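Local atomic coordinates of L-methionine gamma-lyase (Fusobacterium nucleatum subsp. nucleatum, PDB entry 6LXU), a protein that belongs to the Cys/Met metabolism family of enzymes that depend on pyridoxal phosphate, and assembles from four copies of one chain. Residues 278-281 with 282-286; 166-169 with 170-173; 21-24 with 25-29; 326-329 with 330-334. All coordinates share one frame; numbering follows the deposited sequence.

In the fold
The four contacts come along the chain in the order 3, 2, 1, 4 and illustrate how short-range side-chain contacts shape helix ends and a turn in a pyridoxal-phosphate enzyme fold. Interactions 1 and 4 are neighbours, centres about 17 Å apart and nearest atoms about 7 Å apart; each lies at the end of a helix, and both pack against helix 384-396 and strand 314-319. Interaction 2 caps the start of helix 169-176, which packs on strand 183-187 of the seven-stranded sheet, its centre about 30 Å from that of interaction 1. Interaction 3, about 50 Å from interaction 1 between centres, is a turn at a subunit interface. None of the four contains Lys-212, the lysine that carries the cofactor.

Interaction 1 of 4, residues 278-281 with 282-286; sequences VDFL and NKHPK
Asp-279 and Lys-283 form an i to i+4 salt bridge at the C-terminal end of helix 263-282. The lysine can be followed outward. Its CB rests against the backbone O of Asp-279 at 3.5 Å, and CG stays with the same oxygen at 3.4 Å. From there the chain runs extended: CD passes 3.7 Å from Asp-279 OD2, and CE lies 3.4 Å from Asp-279 OD1. At the tip, NZ meets Asp-279 OD2 at 3.0 Å on the syn lone pair, with a weaker bond to OD1, so the carboxylate is held through both oxygens, unequally. For Asp-279, chi1 of -164° sets CG beside its own carbonyl carbon, which brings the acid to the lysine.

A second pair sits further along. The Phe-280 and His-284 side chains run out in a common direction and form an offset edge-to-face pair, with the histidine edge toward the phenylalanine face and planes at 69°. Phe-280 CZ and His-284 CD2 come within 3.8 Å. Helix 384-396 covers Phe-280 through Ile-388 and Leu-391, and Glu-392 takes a weak bond from His-284 NE2. Backbone bonds close the helix, among them His-284 N to Leu-281 O. The imidazole is fixed from its other nitrogen as well: Lys-286 N donates to His-284 ND1 at 3.1 Å, nearly in the ring plane.

Interaction 2 of 4, residues 166-169 with 170-173; sequences IVDL and EALS
With chi1 at -169°, CG of Asp-168 stands opposite the backbone N, and the carboxylate reaches Ala-171, where it serves as N-cap of helix 169-176. Asp-168 OD1 accepts from Ala-171 N at 3.0 Å in a nearly straight bond (167°), although the N-H arrives from above the carboxylate plane, 54° out of it. The methyl of Ala-171 closes in beside the acid, its CB 3.5 Å from Asp-168 CG. One water extends the cap by donating to Asp-168 OD1 at 2.7 Å while accepting from Glu-170 N at 3.0 Å, so a second amide of the first turn is satisfied through it. The amides gathered at this helix start would probably favour the charged form of the carboxylate.

Backbone bonds and one hydroxyl complete the turn. Asp-168 O takes Leu-172 N, and Leu-169 O accepts twice, from Ser-173 N and from Ser-173 OG at 2.8 Å, the two donors reaching it from opposite faces of its plane. The hydroxyl is thereby folded back onto the helix in an i to i+4 bond. Gln-307 grips the approach to the cap from outside, bonding Val-167 O and Leu-169 N, while Leu-172 packs on Leu-140 and Val-143 of helix 140-146. Next to the cap along the chain, the side chains of Val-167 and Leu-172 meet nearly perpendicular, with Val-167 CG2 touching Leu-172 CD1 at 3.6 Å.

Interaction 3 of 4, residues 21-24 with 25-29; sequences LKNL and YGTLA
A type I beta turn carries the chain from Asn-23 to Gly-26, closed by a weak bond from Gly-26 N to Asn-23 O, and Gly-26 leaves it with a positive phi of 55°. Asn-23 organises what follows. Its chi1 of 68° places CG between the backbone N and the carbonyl carbon, turning the amide toward Thr-27. Asn-23 OD1 accepts from Thr-27 N at 2.9 Å, in the carbonyl plane on a lone pair, and more weakly from Tyr-25 N. Asn-23 ND2 returns a bond to Thr-27 O at 3.3 Å, also in plane. The threonine hydroxyl turns onward, donating to Ala-29 O at 2.7 Å.

Leu-24 CB sits over one face of the Tyr-25 ring, 4.2 Å from its centroid, in a CH-pi contact, and Leu-24 CD2 reaches Tyr-25 CZ at 3.9 Å. The phenol OH bonds Lys-22 O of the second subunit, and the ring meets Tyr-33 of that subunit edge to face. The chemistry implies a turn whose side-chain amide has its rotation fixed by bonds from OD1 and ND2 to the backbone N and O of Thr-27, while Tyr-25 serves the contact with the second subunit.

Interaction 4 of 4, residues 326-329 with 330-334; sequences GKTL and LNNLK
Near the C-terminal end of helix 322-332, the Asn-332 side chain reaches back to Thr-328, one turn earlier. Asn-332 ND2 donates to Thr-328 O at 2.8 Å in an almost straight bond (172°) that lies in the plane of its own amide, only 5° out of it. That carbonyl also receives a weak bond from Asn-332 N, so one residue holds it through both backbone and side chain. The two side chains run alongside each other, with Thr-328 CG2 3.8 Å from Asn-332 ND2, and chi1 of -80° keeps the amide on the backbone N side, anti to the carbonyl carbon. The hydroxyl of Thr-328 is engaged by Glu-324 O.

Before the end, regular i to i+4 bonds run from Leu-330 N to Gly-326 O and from Asn-331 N to Lys-327 O. Asn-332 N then bonds Leu-329 O at 3.1 Å from above its carbonyl plane, a three-residue step that marks the tightening of the final turn. Glu-44 of the fourth subunit forms a salt bridge with Lys-327 NZ and accepts from Asn-331 ND2, while Ala-43 N of that subunit bonds Asn-331 OD1. Apolar contacts centre on Leu-329, which packs on Phe-317 and Leu-319 of strand 314-319 and crosses Leu-333, its CD1 meeting Leu-333 CD2 at 4.1 Å. Past the helix, Lys-334 NZ turns back to Asn-332 O at 3.0 Å, above its carbonyl plane.

Interaction 1 of 4, residues 278-281 with 282-286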
ATOM      1  N   VAL A 278      10.769 -32.282 -14.484  1.00  7.57           N
ATOM      2  CA  VAL A 278      12.037 -33.026 -14.408  1.00  7.93           C
ATOM      3  C   VAL A 278      11.977 -34.278 -15.283  1.00  8.50           C
ATOM      4  O   VAL A 278      12.922 -34.555 -16.046  1.00  9.05           O
ATOM      5  CB  VAL A 278      12.390 -33.404 -12.956  1.00  7.89           C
ATOM      6  CG1 VAL A 278      13.537 -34.415 -12.883  1.00  8.20           C
ATOM      7  CG2 VAL A 278      12.752 -32.161 -12.166  1.00  8.03           C
ATOM      8  N   ASP A 279      10.887 -35.030 -15.192  1.00  9.22           N
ATOM      9  CA  ASP A 279      10.761 -36.238 -16.007  1.00 10.73           C
ATOM     10  C   ASP A 279      10.801 -35.900 -17.498  1.00 10.41           C
ATOM     11  O   ASP A 279      11.499 -36.586 -18.274  1.00 10.94           O
ATOM     12  CB  ASP A 279       9.481 -36.989 -15.661  1.00 12.81           C
ATOM     13  CG  ASP A 279       9.490 -38.413 -16.189  1.00 15.80           C
ATOM     14  OD1 ASP A 279      10.375 -39.185 -15.787  1.00 19.57           O
ATOM     15  OD2 ASP A 279       8.640 -38.733 -17.026  1.00 19.62           O
ATOM     16  N   PHE A 280      10.083 -34.852 -17.902  1.00  9.60           N
ATOM     17  CA  PHE A 280      10.095 -34.387 -19.284  1.00  9.56           C
ATOM     18  C   PHE A 280      11.506 -34.005 -19.745  1.00  9.15           C
ATOM     19  O   PHE A 280      11.977 -34.445 -20.803  1.00  9.44           O
ATOM     20  CB  PHE A 280       9.127 -33.203 -19.435  1.00  9.80           C
ATOM     21  CG  PHE A 280       9.289 -32.444 -20.706  1.00 10.29           C
ATOM     22  CD1 PHE A 280       8.802 -32.963 -21.902  1.00 10.81           C
ATOM     23  CD2 PHE A 280       9.941 -31.217 -20.732  1.00 10.74           C
ATOM     24  CE1 PHE A 280       8.945 -32.256 -23.083  1.00 11.48           C
ATOM     25  CE2 PHE A 280      10.089 -30.520 -21.914  1.00 11.70           C
ATOM     26  CZ  PHE A 280       9.595 -31.042 -23.085  1.00 11.65           C
ATOM     27  N   LEU A 281      12.188 -33.179 -18.969  1.00  8.77           N
ATOM     28  CA  LEU A 281      13.522 -32.725 -19.356  1.00  8.80           C
ATOM     29  C   LEU A 281      14.529 -33.860 -19.359  1.00  9.00           C
ATOM     30  O   LEU A 281      15.365 -33.953 -20.271  1.00  9.49           O
ATOM     31  CB  LEU A 281      14.022 -31.621 -18.429  1.00  8.86           C
ATOM     32  CG  LEU A 281      13.270 -30.290 -18.493  1.00  8.89           C
ATOM     33  CD1 LEU A 281      13.672 -29.401 -17.327  1.00  9.33           C
ATOM     34  CD2 LEU A 281      13.517 -29.581 -19.811  1.00  9.45           C
ATOM     35  N   ASN A 282      14.467 -34.724 -18.363  1.00  9.12           N
ATOM     36  CA  ASN A 282      15.458 -35.794 -18.250  1.00 10.06           C
ATOM     37  C   ASN A 282      15.336 -36.828 -19.366  1.00 10.64           C
ATOM     38  O   ASN A 282      16.331 -37.510 -19.660  1.00 11.78           O
ATOM     39  CB  ASN A 282      15.359 -36.482 -16.896  1.00 10.19           C
ATOM     40  CG  ASN A 282      16.664 -37.116 -16.455  1.00 10.59           C
ATOM     41  OD1 ASN A 282      17.741 -36.581 -16.704  1.00 11.40           O
ATOM     42  ND2 ASN A 282      16.561 -38.235 -15.742  1.00 11.62           N
ATOM     43  N   LYS A 283      14.162 -36.944 -19.980  1.00 11.09           N
ATOM     44  CA  LYS A 283      13.936 -37.828 -21.133  1.00 12.02           C
ATOM     45  C   LYS A 283      14.057 -37.106 -22.471  1.00 11.37           C
ATOM     46  O   LYS A 283      13.890 -37.740 -23.521  1.00 11.69           O
ATOM     47  CB  LYS A 283      12.554 -38.486 -21.017  1.00 13.53           C
ATOM     48  CG  LYS A 283      12.429 -39.438 -19.844  1.00 15.15           C
ATOM     49  CD  LYS A 283      11.006 -39.936 -19.648  1.00 16.56           C
ATOM     50  CE  LYS A 283      10.941 -41.002 -18.561  1.00 18.04           C
ATOM     51  NZ  LYS A 283       9.539 -41.325 -18.172  1.00 19.30           N
ATOM     52  N   HIS A 284      14.357 -35.810 -22.468  1.00 10.71           N
ATOM     53  CA  HIS A 284      14.362 -35.057 -23.707  1.00 10.29           C
ATOM     54  C   HIS A 284      15.697 -35.216 -24.433  1.00 10.15           C
ATOM     55  O   HIS A 284      16.730 -35.001 -23.826  1.00  9.71           O
ATOM     56  CB  HIS A 284      14.093 -33.569 -23.465  1.00 10.09           C
ATOM     57  CG  HIS A 284      13.657 -32.857 -24.701  1.00 10.65           C
ATOM     58  ND1 HIS A 284      14.535 -32.506 -25.703  1.00 10.73           N
ATOM     59  CD2 HIS A 284      12.433 -32.455 -25.114  1.00 11.08           C
ATOM     60  CE1 HIS A 284      13.870 -31.915 -26.679  1.00 11.19           C
ATOM     61  NE2 HIS A 284      12.594 -31.862 -26.339  1.00 11.42           N
ATOM     62  N   PRO A 285      15.657 -35.543 -25.749  1.00 10.46           N
ATOM     63  CA  PRO A 285      16.934 -35.746 -26.467  1.00 10.99           C
ATOM     64  C   PRO A 285      17.892 -34.562 -26.536  1.00 11.41           C
ATOM     65  O   PRO A 285      19.102 -34.785 -26.651  1.00 12.24           O
ATOM     66  CB  PRO A 285      16.494 -36.174 -27.874  1.00 11.15           C
ATOM     67  CG  PRO A 285      15.100 -36.665 -27.722  1.00 11.82           C
ATOM     68  CD  PRO A 285      14.497 -35.892 -26.586  1.00 10.88           C
ATOM     69  N   LYS A 286      17.395 -33.326 -26.435  1.00 11.16           N
ATOM     70  CA  LYS A 286      18.263 -32.150 -26.494  1.00 11.62           C
ATOM     71  C   LYS A 286      18.847 -31.702 -25.157  1.00 10.70           C
ATOM     72  O   LYS A 286      19.668 -30.783 -25.109  1.00 11.16           O
ATOM     73  CB  LYS A 286      17.547 -31.002 -27.186  1.00 12.52           C
ATOM     74  CG  LYS A 286      17.254 -31.328 -28.644  1.00 13.44           C
ATOM     75  CD  LYS A 286      16.668 -30.156 -29.388  1.00 14.45           C
ATOM     76  CE  LYS A 286      16.277 -30.556 -30.798  1.00 14.99           C
ATOM     77  NZ  LYS A 286      15.582 -29.459 -31.496  1.00 15.88           N
TER

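Interaction 2 of 4, residues 166-169 with 170-173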
ATOM      1  N   ILE A 166      23.702 -30.813  -2.773  1.00  8.43           N
ATOM      2  CA  ILE A 166      23.117 -31.233  -1.512  1.00  8.57           C
ATOM      3  C   ILE A 166      24.236 -31.490  -0.502  1.00  8.43           C
ATOM      4  O   ILE A 166      25.251 -32.130  -0.831  1.00  9.04           O
ATOM      5  CB  ILE A 166      22.308 -32.540  -1.701  1.00  9.02           C
ATOM      6  CG1 ILE A 166      21.157 -32.367  -2.706  1.00  9.19           C
ATOM      7  CG2 ILE A 166      21.783 -33.064  -0.370  1.00  9.34           C
ATOM      8  CD1 ILE A 166      20.128 -31.319  -2.306  1.00  9.31           C
ATOM      9  N   VAL A 167      24.068 -30.988   0.710  1.00  8.21           N
ATOM     10  CA  VAL A 167      25.002 -31.283   1.810  1.00  8.35           C
ATOM     11  C   VAL A 167      24.191 -31.699   3.026  1.00  7.96           C
ATOM     12  O   VAL A 167      23.021 -31.338   3.168  1.00  7.92           O
ATOM     13  CB  VAL A 167      25.980 -30.124   2.114  1.00  8.71           C
ATOM     14  CG1 VAL A 167      26.689 -29.676   0.838  1.00  9.11           C
ATOM     15  CG2 VAL A 167      25.294 -28.954   2.784  1.00  8.82           C
ATOM     16  N   ASP A 168      24.826 -32.493   3.895  1.00  7.92           N
ATOM     17  CA  ASP A 168      24.137 -33.167   4.994  1.00  7.92           C
ATOM     18  C   ASP A 168      24.138 -32.281   6.225  1.00  7.70           C
ATOM     19  O   ASP A 168      25.147 -32.188   6.934  1.00  7.73           O
ATOM     20  CB  ASP A 168      24.832 -34.501   5.279  1.00  8.30           C
ATOM     21  CG  ASP A 168      24.047 -35.404   6.216  1.00  8.57           C
ATOM     22  OD1 ASP A 168      23.454 -34.898   7.180  1.00  8.47           O
ATOM     23  OD2 ASP A 168      24.068 -36.639   5.985  1.00  9.97           O
ATOM     24  N   LEU A 169      23.010 -31.624   6.492  1.00  7.61           N
ATOM     25  CA  LEU A 169      22.951 -30.636   7.560  1.00  7.59           C
ATOM     26  C   LEU A 169      23.196 -31.231   8.941  1.00  7.54           C
ATOM     27  O   LEU A 169      23.881 -30.627   9.755  1.00  7.46           O
ATOM     28  CB  LEU A 169      21.618 -29.911   7.527  1.00  7.64           C
ATOM     29  CG  LEU A 169      21.364 -29.076   6.262  1.00  7.91           C
ATOM     30  CD1 LEU A 169      20.003 -28.411   6.380  1.00  8.26           C
ATOM     31  CD2 LEU A 169      22.458 -28.034   6.077  1.00  7.92           C
ATOM     32  N   GLU A 170      22.580 -32.380   9.214  1.00  7.78           N
ATOM     33  CA  GLU A 170      22.756 -33.011  10.526  1.00  8.15           C
ATOM     34  C   GLU A 170      24.214 -33.415  10.759  1.00  8.17           C
ATOM     35  O   GLU A 170      24.779 -33.162  11.828  1.00  8.27           O
ATOM     36  CB  GLU A 170      21.838 -34.212  10.672  1.00  8.65           C
ATOM     37  CG  GLU A 170      21.948 -34.848  12.051  1.00  9.03           C
ATOM     38  CD  GLU A 170      21.097 -36.068  12.259  1.00  9.35           C
ATOM     39  OE1 GLU A 170      20.231 -36.394  11.424  1.00 10.09           O
ATOM     40  OE2 GLU A 170      21.346 -36.740  13.311  1.00 10.03           O
ATOM     41  N   ALA A 171      24.811 -34.027   9.762  1.00  8.08           N
ATOM     42  CA  ALA A 171      26.192 -34.495   9.879  1.00  8.30           C
ATOM     43  C   ALA A 171      27.168 -33.336  10.016  1.00  8.22           C
ATOM     44  O   ALA A 171      28.060 -33.348  10.880  1.00  8.35           O
ATOM     45  CB  ALA A 171      26.560 -35.344   8.686  1.00  8.44           C
ATOM     46  N   LEU A 172      26.971 -32.291   9.203  1.00  8.18           N
ATOM     47  CA  LEU A 172      27.843 -31.124   9.274  1.00  8.31           C
ATOM     48  C   LEU A 172      27.699 -30.388  10.592  1.00  8.19           C
ATOM     49  O   LEU A 172      28.678 -29.874  11.128  1.00  8.24           O
ATOM     50  CB  LEU A 172      27.558 -30.179   8.099  1.00  8.68           C
ATOM     51  CG  LEU A 172      28.027 -30.707   6.749  1.00  9.13           C
ATOM     52  CD1 LEU A 172      27.357 -29.970   5.600  1.00  9.17           C
ATOM     53  CD2 LEU A 172      29.541 -30.593   6.644  1.00  9.63           C
ATOM     54  N   SER A 173      26.484 -30.335  11.122  1.00  8.10           N
ATOM     55  CA  SER A 173      26.267 -29.674  12.388  1.00  8.51           C
ATOM     56  C   SER A 173      26.993 -30.396  13.520  1.00  8.71           C
ATOM     57  O   SER A 173      27.522 -29.747  14.405  1.00  8.70           O
ATOM     58  CB  SER A 173      24.785 -29.547  12.722  1.00  8.53           C
ATOM     59  OG  SER A 173      24.130 -28.682  11.782  1.00  8.93           O
TER
HETATM   60  O   HOH W   1      20.866 -34.126   7.491  1.00  9.04           O

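Interaction 3 of 4, residues 21-24 with 25-29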
ATOM      1  N   LEU A  21      -1.493 -11.623  16.292  1.00 18.14           N
ATOM      2  CA  LEU A  21      -1.662 -10.737  17.429  1.00 17.22           C
ATOM      3  C   LEU A  21      -3.059 -10.164  17.358  1.00 17.03           C
ATOM      4  O   LEU A  21      -3.617 -10.017  16.268  1.00 17.55           O
ATOM      5  CB  LEU A  21      -0.647  -9.602  17.377  1.00 17.08           C
ATOM      6  CG  LEU A  21       0.805  -9.912  17.716  1.00 17.61           C
ATOM      7  CD1 LEU A  21       1.615  -8.634  17.513  1.00 17.81           C
ATOM      8  CD2 LEU A  21       0.964 -10.470  19.126  1.00 18.45           C
ATOM      9  N   LYS A  22      -3.602  -9.816  18.518  1.00 16.51           N
ATOM     10  CA  LYS A  22      -4.905  -9.156  18.606  1.00 16.20           C
ATOM     11  C   LYS A  22      -4.855  -7.755  18.043  1.00 14.51           C
ATOM     12  O   LYS A  22      -3.788  -7.115  18.038  1.00 14.23           O
ATOM     13  CB  LYS A  22      -5.367  -9.043  20.069  1.00 17.93           C
ATOM     14  CG  LYS A  22      -6.861  -8.793  20.238  1.00 20.63           C
ATOM     15  CD  LYS A  22      -7.606 -10.051  19.840  1.00 22.14           C
ATOM     16  CE  LYS A  22      -9.102  -9.875  19.759  1.00 23.39           C
ATOM     17  NZ  LYS A  22      -9.711 -10.956  18.937  1.00 24.20           N
ATOM     18  N   ASN A  23      -6.008  -7.271  17.592  1.00 13.27           N
ATOM     19  CA  ASN A  23      -6.157  -5.849  17.310  1.00 12.59           C
ATOM     20  C   ASN A  23      -7.432  -5.346  17.956  1.00 12.43           C
ATOM     21  O   ASN A  23      -8.320  -6.129  18.303  1.00 13.17           O
ATOM     22  CB  ASN A  23      -6.089  -5.568  15.805  1.00 12.22           C
ATOM     23  CG  ASN A  23      -7.285  -6.118  15.045  1.00 11.61           C
ATOM     24  OD1 ASN A  23      -8.375  -5.504  15.033  1.00 10.64           O
ATOM     25  ND2 ASN A  23      -7.092  -7.273  14.398  1.00 12.24           N
ATOM     26  N   LEU A  24      -7.522  -4.038  18.138  1.00 12.45           N
ATOM     27  CA  LEU A  24      -8.603  -3.447  18.922  1.00 12.75           C
ATOM     28  C   LEU A  24      -9.990  -3.640  18.314  1.00 12.62           C
ATOM     29  O   LEU A  24     -10.981  -3.670  19.038  1.00 13.56           O
ATOM     30  CB  LEU A  24      -8.335  -1.955  19.124  1.00 13.50           C
ATOM     31  CG  LEU A  24      -9.243  -1.202  20.104  1.00 14.22           C
ATOM     32  CD1 LEU A  24      -9.289  -1.858  21.478  1.00 15.15           C
ATOM     33  CD2 LEU A  24      -8.780   0.242  20.199  1.00 14.37           C
ATOM     34  N   TYR A  25     -10.064  -3.730  16.986  1.00 11.69           N
ATOM     35  CA  TYR A  25     -11.340  -3.800  16.270  1.00 11.54           C
ATOM     36  C   TYR A  25     -11.718  -5.206  15.808  1.00 11.24           C
ATOM     37  O   TYR A  25     -12.783  -5.373  15.213  1.00 11.65           O
ATOM     38  CB  TYR A  25     -11.299  -2.802  15.093  1.00 11.69           C
ATOM     39  CG  TYR A  25     -11.047  -1.419  15.651  1.00 11.75           C
ATOM     40  CD1 TYR A  25     -12.051  -0.760  16.339  1.00 12.16           C
ATOM     41  CD2 TYR A  25      -9.787  -0.812  15.578  1.00 12.09           C
ATOM     42  CE1 TYR A  25     -11.836   0.487  16.907  1.00 12.64           C
ATOM     43  CE2 TYR A  25      -9.552   0.447  16.150  1.00 11.89           C
ATOM     44  CZ  TYR A  25     -10.585   1.079  16.823  1.00 12.46           C
ATOM     45  OH  TYR A  25     -10.401   2.304  17.419  1.00 13.38           O
ATOM     46  N   GLY A  26     -10.887  -6.203  16.124  1.00 10.96           N
ATOM     47  CA  GLY A  26     -11.046  -7.572  15.631  1.00 10.32           C
ATOM     48  C   GLY A  26     -11.127  -7.650  14.117  1.00 10.21           C
ATOM     49  O   GLY A  26     -11.955  -8.332  13.583  1.00 10.06           O
ATOM     50  N   THR A  27     -10.297  -6.889  13.404  1.00 10.48           N
ATOM     51  CA  THR A  27     -10.238  -7.072  11.948  1.00 10.61           C
ATOM     52  C   THR A  27      -9.786  -8.504  11.656  1.00 10.60           C
ATOM     53  O   THR A  27      -8.972  -9.050  12.363  1.00 11.71           O
ATOM     54  CB  THR A  27      -9.259  -6.107  11.262  1.00 10.53           C
ATOM     55  OG1 THR A  27      -7.921  -6.354  11.714  1.00 10.64           O
ATOM     56  CG2 THR A  27      -9.614  -4.668  11.542  1.00 10.52           C
ATOM     57  N   LEU A  28     -10.347  -9.118  10.617  1.00 10.84           N
ATOM     58  CA  LEU A  28      -9.898 -10.440  10.199  1.00 11.33           C
ATOM     59  C   LEU A  28      -8.454 -10.399   9.654  1.00 10.68           C
ATOM     60  O   LEU A  28      -7.591 -11.233  10.027  1.00 12.08           O
ATOM     61  CB  LEU A  28     -10.877 -11.003   9.150  1.00 12.19           C
ATOM     62  CG  LEU A  28     -10.477 -12.393   8.606  1.00 14.60           C
ATOM     63  CD1 LEU A  28     -10.525 -13.433   9.701  1.00 15.57           C
ATOM     64  CD2 LEU A  28     -11.318 -12.850   7.442  1.00 16.33           C
ATOM     65  N   ALA A  29      -8.183  -9.453   8.758  1.00  9.58           N
ATOM     66  CA  ALA A  29      -6.805  -9.285   8.224  1.00  8.96           C
ATOM     67  C   ALA A  29      -5.883  -8.610   9.251  1.00  7.84           C
ATOM     68  O   ALA A  29      -6.338  -7.759   9.971  1.00  7.49           O
ATOM     69  CB  ALA A  29      -6.861  -8.501   6.957  1.00  8.91           C
TER

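Interaction 4 of 4, residues 326-329 with 330-334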
ATOM      1  N   GLY A 326      21.259 -22.417 -25.404  1.00 10.75           N
ATOM      2  CA  GLY A 326      20.683 -21.715 -24.247  1.00 10.77           C
ATOM      3  C   GLY A 326      19.966 -20.451 -24.657  1.00 10.94           C
ATOM      4  O   GLY A 326      18.818 -20.205 -24.256  1.00 10.99           O
ATOM      5  N   LYS A 327      20.623 -19.636 -25.473  1.00 11.52           N
ATOM      6  CA  LYS A 327      20.009 -18.372 -25.902  1.00 12.19           C
ATOM      7  C   LYS A 327      18.797 -18.617 -26.798  1.00 12.23           C
ATOM      8  O   LYS A 327      17.751 -17.979 -26.635  1.00 12.44           O
ATOM      9  CB  LYS A 327      21.027 -17.475 -26.619  1.00 12.61           C
ATOM     10  CG  LYS A 327      22.214 -17.076 -25.769  1.00 13.06           C
ATOM     11  CD  LYS A 327      22.948 -15.849 -26.304  1.00 13.55           C
ATOM     12  CE  LYS A 327      23.420 -16.007 -27.743  1.00 14.35           C
ATOM     13  NZ  LYS A 327      23.954 -14.729 -28.278  1.00 14.97           N
ATOM     14  N   THR A 328      18.926 -19.550 -27.745  1.00 12.33           N
ATOM     15  CA  THR A 328      17.837 -19.869 -28.645  1.00 12.96           C
ATOM     16  C   THR A 328      16.608 -20.377 -27.885  1.00 11.97           C
ATOM     17  O   THR A 328      15.494 -19.957 -28.182  1.00 12.03           O
ATOM     18  CB  THR A 328      18.282 -20.872 -29.729  1.00 14.21           C
ATOM     19  OG1 THR A 328      19.273 -20.242 -30.553  1.00 15.99           O
ATOM     20  CG2 THR A 328      17.110 -21.310 -30.596  1.00 15.10           C
ATOM     21  N   LEU A 329      16.817 -21.288 -26.935  1.00 11.21           N
ATOM     22  CA  LEU A 329      15.717 -21.766 -26.111  1.00 10.47           C
ATOM     23  C   LEU A 329      15.009 -20.594 -25.431  1.00  9.93           C
ATOM     24  O   LEU A 329      13.809 -20.394 -25.614  1.00  9.82           O
ATOM     25  CB  LEU A 329      16.200 -22.750 -25.035  1.00 10.37           C
ATOM     26  CG  LEU A 329      15.120 -23.182 -24.027  1.00 10.56           C
ATOM     27  CD1 LEU A 329      13.968 -23.882 -24.721  1.00 10.74           C
ATOM     28  CD2 LEU A 329      15.707 -24.050 -22.929  1.00 10.52           C
ATOM     29  N   LEU A 330      15.765 -19.814 -24.668  1.00  9.56           N
ATOM     30  CA  LEU A 330      15.145 -18.754 -23.870  1.00  9.65           C
ATOM     31  C   LEU A 330      14.480 -17.704 -24.728  1.00 10.28           C
ATOM     32  O   LEU A 330      13.378 -17.250 -24.412  1.00  9.82           O
ATOM     33  CB  LEU A 330      16.140 -18.105 -22.926  1.00  9.56           C
ATOM     34  CG  LEU A 330      16.211 -18.783 -21.559  1.00  9.55           C
ATOM     35  CD1 LEU A 330      16.695 -20.228 -21.622  1.00  9.71           C
ATOM     36  CD2 LEU A 330      17.110 -17.982 -20.644  1.00  9.91           C
ATOM     37  N   ASN A 331      15.120 -17.328 -25.837  1.00 10.54           N
ATOM     38  CA  ASN A 331      14.561 -16.291 -26.713  1.00 11.22           C
ATOM     39  C   ASN A 331      13.259 -16.688 -27.405  1.00 11.54           C
ATOM     40  O   ASN A 331      12.536 -15.816 -27.892  1.00 12.97           O
ATOM     41  CB  ASN A 331      15.601 -15.834 -27.735  1.00 11.72           C
ATOM     42  CG  ASN A 331      16.715 -15.032 -27.102  1.00 12.04           C
ATOM     43  OD1 ASN A 331      16.595 -14.569 -25.966  1.00 12.71           O
ATOM     44  ND2 ASN A 331      17.819 -14.878 -27.818  1.00 13.08           N
ATOM     45  N   ASN A 332      12.949 -17.981 -27.445  1.00 11.04           N
ATOM     46  CA  ASN A 332      11.711 -18.479 -28.041  1.00 11.30           C
ATOM     47  C   ASN A 332      10.589 -18.783 -27.055  1.00 11.22           C
ATOM     48  O   ASN A 332       9.481 -19.113 -27.479  1.00 11.85           O
ATOM     49  CB  ASN A 332      12.011 -19.718 -28.887  1.00 12.32           C
ATOM     50  CG  ASN A 332      12.554 -19.355 -30.241  1.00 13.08           C
ATOM     51  OD1 ASN A 332      11.785 -19.012 -31.137  1.00 15.47           O
ATOM     52  ND2 ASN A 332      13.868 -19.410 -30.397  1.00 14.00           N
ATOM     53  N   LEU A 333      10.861 -18.690 -25.750  1.00 10.75           N
ATOM     54  CA  LEU A 333       9.825 -19.010 -24.755  1.00 10.77           C
ATOM     55  C   LEU A 333       8.806 -17.888 -24.658  1.00 11.40           C
ATOM     56  O   LEU A 333       9.161 -16.712 -24.737  1.00 12.58           O
ATOM     57  CB  LEU A 333      10.445 -19.318 -23.395  1.00 10.32           C
ATOM     58  CG  LEU A 333      11.369 -20.545 -23.395  1.00 10.15           C
ATOM     59  CD1 LEU A 333      12.101 -20.685 -22.065  1.00  9.92           C
ATOM     60  CD2 LEU A 333      10.604 -21.808 -23.735  1.00 10.24           C
ATOM     61  N   LYS A 334       7.545 -18.279 -24.529  1.00 11.61           N
ATOM     62  CA  LYS A 334       6.412 -17.351 -24.460  1.00 12.56           C
ATOM     63  C   LYS A 334       5.703 -17.312 -23.110  1.00 11.93           C
ATOM     64  O   LYS A 334       5.001 -16.335 -22.825  1.00 14.32           O
ATOM     65  CB  LYS A 334       5.387 -17.701 -25.542  1.00 14.61           C
ATOM     66  CG  LYS A 334       5.928 -17.748 -26.968  1.00 16.68           C
ATOM     67  CD  LYS A 334       6.585 -16.439 -27.373  1.00 18.80           C
ATOM     68  CE  LYS A 334       6.865 -16.357 -28.869  1.00 20.64           C
ATOM     69  NZ  LYS A 334       7.919 -17.315 -29.294  1.00 22.47           N
TER